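PDB 4OPE: Nrps/pks from Streptomyces albus, which probably catalyses the decarboxylative Claisen condensation that extends the growing polyketide chain, as a ketosynthase domain of the AT-less oxazolomycin synthase. Local coordinates for residues Trp103-Arg113 / Leu488-His496. Numbering follows the deposited sequence.
Sequences WHLLEDAGTSR and LLTREPMAH
Arg113 grips the carboxylate of Glu492 side-on. Arg113 NE donates to Glu492 OE1 at 3.1 Å, and Arg113 NH2 to Glu492 OE2 at 2.8 Å. Both oxygens use their syn lone pairs, and the two flat groups lie 7° from coplanar. Glu492 reaches across on an extended chain, with CG anti to the backbone N (chi1 177°). A water links its OE1 to Arg113 N. Arg113 NH1 bonds to Phe162 O.

The Glu492 side chain crosses that of Trp103 at about a right angle, planes steeply inclined, and its OE1 approaches Trp103 CH2 obliquely, 3.6 Å away. The side chains of Trp103 and selenomethionine Met494 come from opposite directions, and Met494 CE meets Trp103 CZ2 obliquely.

The Glu107 carboxylate stacks over one face of the Arg491 guanidinium, planes 18° apart, and the salt bridge is long, 3.8 Å from Glu107 OE1 to Arg491 NH1. No N-H of Arg491 points at Glu107 OE1, which accepts instead from Tyr568 N, while Arg491 bonds to Leu565 O and Pro566 O. Three waters join the pair, one at Glu107 OE2 and two at its backbone O, one of these weakly.

Thr490 CB rests 3.4 Å from Gly110 O, and two waters bridge Thr490 to Thr111 and Ser112. Thr490 OG1 also bonds to Thr487 O.

Gly110 closes helix 93-108 with a Schellman motif, and Ser112 OG N-caps the next helix at Ala115 N. This largely polar, water-bridged surface interface docks the ketoacyl-synthetase C-terminal extension, through its 488-496 loop near strand 449-455 and helix 458-473, on the thiolase-fold ketosynthase core.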
loop_
_atom_site.group_PDB
_atom_site.type_symbol
_atom_site.label_atom_id
_atom_site.label_comp_id
_atom_site.label_asym_id
_atom_site.label_seq_id
_atom_site.Cartn_x
_atom_site.Cartn_y
_atom_site.Cartn_z
ATOM N N TRP A 103 3.647 15.394 12.544
ATOM C CA TRP A 103 4.215 16.566 13.209
ATOM C C TRP A 103 4.685 16.176 14.612
ATOM O O TRP A 103 5.825 16.490 15.002
ATOM C CB TRP A 103 3.218 17.725 13.324
ATOM C CG TRP A 103 3.903 18.941 13.843
ATOM C CD1 TRP A 103 4.030 19.337 15.145
ATOM C CD2 TRP A 103 4.611 19.910 13.056
ATOM N NE1 TRP A 103 4.769 20.511 15.224
ATOM C CE2 TRP A 103 5.152 20.875 13.960
ATOM C CE3 TRP A 103 4.841 20.058 11.685
ATOM C CZ2 TRP A 103 5.920 21.951 13.527
ATOM C CZ3 TRP A 103 5.598 21.148 11.249
ATOM C CH2 TRP A 103 6.123 22.078 12.166
ATOM N N HIS A 104 3.822 15.501 15.383
ATOM C CA HIS A 104 4.203 15.161 16.728
ATOM C C HIS A 104 5.310 14.121 16.764
ATOM O O HIS A 104 6.135 14.143 17.672
ATOM C CB HIS A 104 3.020 14.718 17.525
ATOM C CG HIS A 104 2.065 15.821 17.831
ATOM N ND1 HIS A 104 0.701 15.651 17.804
ATOM C CD2 HIS A 104 2.279 17.108 18.181
ATOM C CE1 HIS A 104 0.108 16.785 18.130
ATOM N NE2 HIS A 104 1.047 17.681 18.378
ATOM N N LEU A 105 5.364 13.247 15.774
ATOM C CA LEU A 105 6.461 12.300 15.686
ATOM C C LEU A 105 7.816 13.027 15.601
ATOM O O LEU A 105 8.808 12.647 16.291
ATOM C CB LEU A 105 6.281 11.398 14.446
ATOM C CG LEU A 105 7.443 10.538 13.947
ATOM C CD1 LEU A 105 7.752 9.582 15.075
ATOM C CD2 LEU A 105 7.107 9.730 12.700
ATOM N N LEU A 106 7.896 14.052 14.748
ATOM C CA LEU A 106 9.173 14.729 14.569
ATOM C C LEU A 106 9.582 15.401 15.869
ATOM O O LEU A 106 10.742 15.335 16.288
ATOM C CB LEU A 106 9.088 15.702 13.444
ATOM C CG LEU A 106 9.547 15.198 12.080
ATOM C CD1 LEU A 106 9.343 13.724 11.788
ATOM C CD2 LEU A 106 8.916 16.063 11.020
ATOM N N GLU A 107 8.609 15.966 16.568
ATOM C CA GLU A 107 8.895 16.536 17.875
ATOM C C GLU A 107 9.368 15.477 18.859
ATOM O O GLU A 107 10.324 15.690 19.592
ATOM C CB GLU A 107 7.699 17.305 18.417
ATOM C CG GLU A 107 7.318 18.450 17.492
ATOM C CD GLU A 107 6.291 19.401 18.082
ATOM O OE1 GLU A 107 5.401 18.894 18.873
ATOM O OE2 GLU A 107 6.390 20.631 17.737
ATOM N N ASP A 108 8.769 14.305 18.840
ATOM C CA ASP A 108 9.212 13.276 19.780
ATOM C C ASP A 108 10.615 12.777 19.443
ATOM O O ASP A 108 11.397 12.528 20.316
ATOM C CB ASP A 108 8.230 12.122 19.873
ATOM C CG ASP A 108 8.668 11.074 20.893
ATOM O OD1 ASP A 108 8.555 11.296 22.145
ATOM O OD2 ASP A 108 9.128 10.008 20.426
ATOM N N ALA A 109 10.942 12.670 18.175
ATOM C CA ALA A 109 12.285 12.354 17.781
ATOM C C ALA A 109 13.304 13.474 18.003
ATOM O O ALA A 109 14.465 13.245 17.687
ATOM C CB ALA A 109 12.300 11.977 16.303
ATOM N N GLY A 110 12.902 14.674 18.466
ATOM C CA GLY A 110 13.829 15.809 18.531
ATOM C C GLY A 110 14.394 16.358 17.197
ATOM O O GLY A 110 15.550 16.744 17.082
ATOM N N THR A 111 13.532 16.476 16.213
ATOM C CA THR A 111 13.958 16.890 14.918
ATOM C C THR A 111 12.889 17.763 14.277
ATOM O O THR A 111 11.978 18.198 14.964
ATOM C CB THR A 111 14.293 15.667 14.039
ATOM O OG1 THR A 111 15.065 16.099 12.916
ATOM C CG2 THR A 111 13.049 14.996 13.541
ATOM N N SER A 112 13.024 17.994 12.973
ATOM C CA SER A 112 12.190 18.929 12.237
ATOM C C SER A 112 12.311 18.705 10.734
ATOM O O SER A 112 13.274 18.079 10.268
ATOM C CB SER A 112 12.676 20.359 12.526
ATOM O OG SER A 112 14.062 20.468 12.207
ATOM N N ARG A 113 11.337 19.228 9.988
ATOM C CA ARG A 113 11.423 19.297 8.529
ATOM C C ARG A 113 12.804 19.716 8.074
ATOM O O ARG A 113 13.453 19.036 7.241
ATOM C CB ARG A 113 10.461 20.335 8.000
ATOM C CG ARG A 113 9.036 19.886 8.142
ATOM C CD ARG A 113 8.004 20.769 7.446
ATOM N NE ARG A 113 7.818 22.044 8.109
ATOM C CZ ARG A 113 6.971 22.968 7.695
ATOM N NH1 ARG A 113 6.232 22.767 6.636
ATOM N NH2 ARG A 113 6.849 24.076 8.366
ATOM N N LEU A 488 13.516 21.620 23.439
ATOM C CA LEU A 488 12.726 22.682 22.847
ATOM C C LEU A 488 13.464 23.406 21.742
ATOM O O LEU A 488 12.864 23.862 20.777
ATOM C CB LEU A 488 12.299 23.673 23.918
ATOM C CG LEU A 488 11.268 23.082 24.894
ATOM C CD1 LEU A 488 11.194 23.920 26.154
ATOM C CD2 LEU A 488 9.898 22.924 24.246
ATOM N N LEU A 489 14.780 23.457 21.857
ATOM C CA LEU A 489 15.588 24.094 20.832
ATOM C C LEU A 489 15.760 23.236 19.575
ATOM O O LEU A 489 16.327 23.708 18.575
ATOM C CB LEU A 489 16.943 24.481 21.388
ATOM C CG LEU A 489 16.832 25.528 22.496
ATOM C CD1 LEU A 489 18.185 25.761 23.163
ATOM C CD2 LEU A 489 16.265 26.810 21.892
ATOM N N THR A 490 15.260 22.014 19.585
ATOM C CA THR A 490 15.265 21.256 18.345
ATOM C C THR A 490 13.980 21.472 17.569
ATOM O O THR A 490 13.862 21.048 16.413
ATOM C CB THR A 490 15.377 19.766 18.607
ATOM O OG1 THR A 490 14.114 19.292 19.125
ATOM C CG2 THR A 490 16.511 19.514 19.566
ATOM N N ARG A 491 13.023 22.138 18.190
ATOM C CA ARG A 491 11.754 22.327 17.545
ATOM C C ARG A 491 11.733 23.448 16.546
ATOM O O ARG A 491 12.334 24.485 16.736
ATOM C CB ARG A 491 10.676 22.569 18.602
ATOM C CG ARG A 491 10.373 21.295 19.367
ATOM C CD ARG A 491 9.129 21.447 20.214
ATOM N NE ARG A 491 8.923 20.231 20.971
ATOM C CZ ARG A 491 7.847 19.965 21.677
ATOM N NH1 ARG A 491 6.837 20.862 21.760
ATOM N NH2 ARG A 491 7.808 18.807 22.317
ATOM N N GLU A 492 10.959 23.278 15.499
ATOM C CA GLU A 492 10.923 24.258 14.432
ATOM C C GLU A 492 10.434 25.615 14.969
ATOM O O GLU A 492 9.420 25.689 15.669
ATOM C CB GLU A 492 10.039 23.764 13.330
ATOM C CG GLU A 492 9.897 24.748 12.226
ATOM C CD GLU A 492 9.042 24.218 11.101
ATOM O OE1 GLU A 492 9.244 23.038 10.655
ATOM O OE2 GLU A 492 8.194 25.027 10.664
ATOM N N PRO A 493 11.191 26.689 14.682
ATOM C CA PRO A 493 10.848 28.025 15.198
ATOM C C PRO A 493 9.729 28.642 14.393
ATOM O O PRO A 493 9.762 28.614 13.167
ATOM C CB PRO A 493 12.154 28.836 15.005
ATOM C CG PRO A 493 13.216 27.819 14.763
ATOM C CD PRO A 493 12.537 26.671 14.080
HETATM N N MSE A 494 8.766 29.219 15.087
HETATM C CA MSE A 494 7.649 29.879 14.467
HETATM C C MSE A 494 7.558 31.351 14.863
HETATM O O MSE A 494 8.427 31.910 15.539
HETATM C CB MSE A 494 6.489 29.086 14.999
HETATM C CG MSE A 494 6.476 27.618 14.562
HETATM SE SE MSE A 494 4.730 26.832 15.087
HETATM C CE MSE A 494 5.272 24.965 14.799
ATOM N N ALA A 495 6.497 32.004 14.430
ATOM C CA ALA A 495 6.428 33.457 14.479
ATOM C C ALA A 495 6.363 34.006 15.888
ATOM O O ALA A 495 7.134 34.937 16.195
ATOM C CB ALA A 495 5.240 33.952 13.676
ATOM N N HIS A 496 5.460 33.484 16.734
ATOM C CA HIS A 496 5.238 34.083 18.082
ATOM C C HIS A 496 6.152 33.475 19.109
ATOM O O HIS A 496 6.201 32.277 19.250
ATOM C CB HIS A 496 3.789 33.963 18.523
ATOM C CG HIS A 496 2.875 34.782 17.692
ATOM N ND1 HIS A 496 2.124 35.812 18.214
ATOM C CD2 HIS A 496 2.699 34.823 16.349
ATOM C CE1 HIS A 496 1.501 36.438 17.229
ATOM N NE2 HIS A 496 1.820 35.847 16.088
HETATM O O HOH W 1 9.492 16.201 22.786
HETATM O O HOH W 2 6.011 22.431 19.523
HETATM O O HOH W 3 10.847 18.239 20.533
HETATM O O HOH W 4 11.781 18.788 17.812
HETATM O O HOH W 5 15.674 19.949 14.694
HETATM O O HOH W 6 9.358 20.533 11.628
#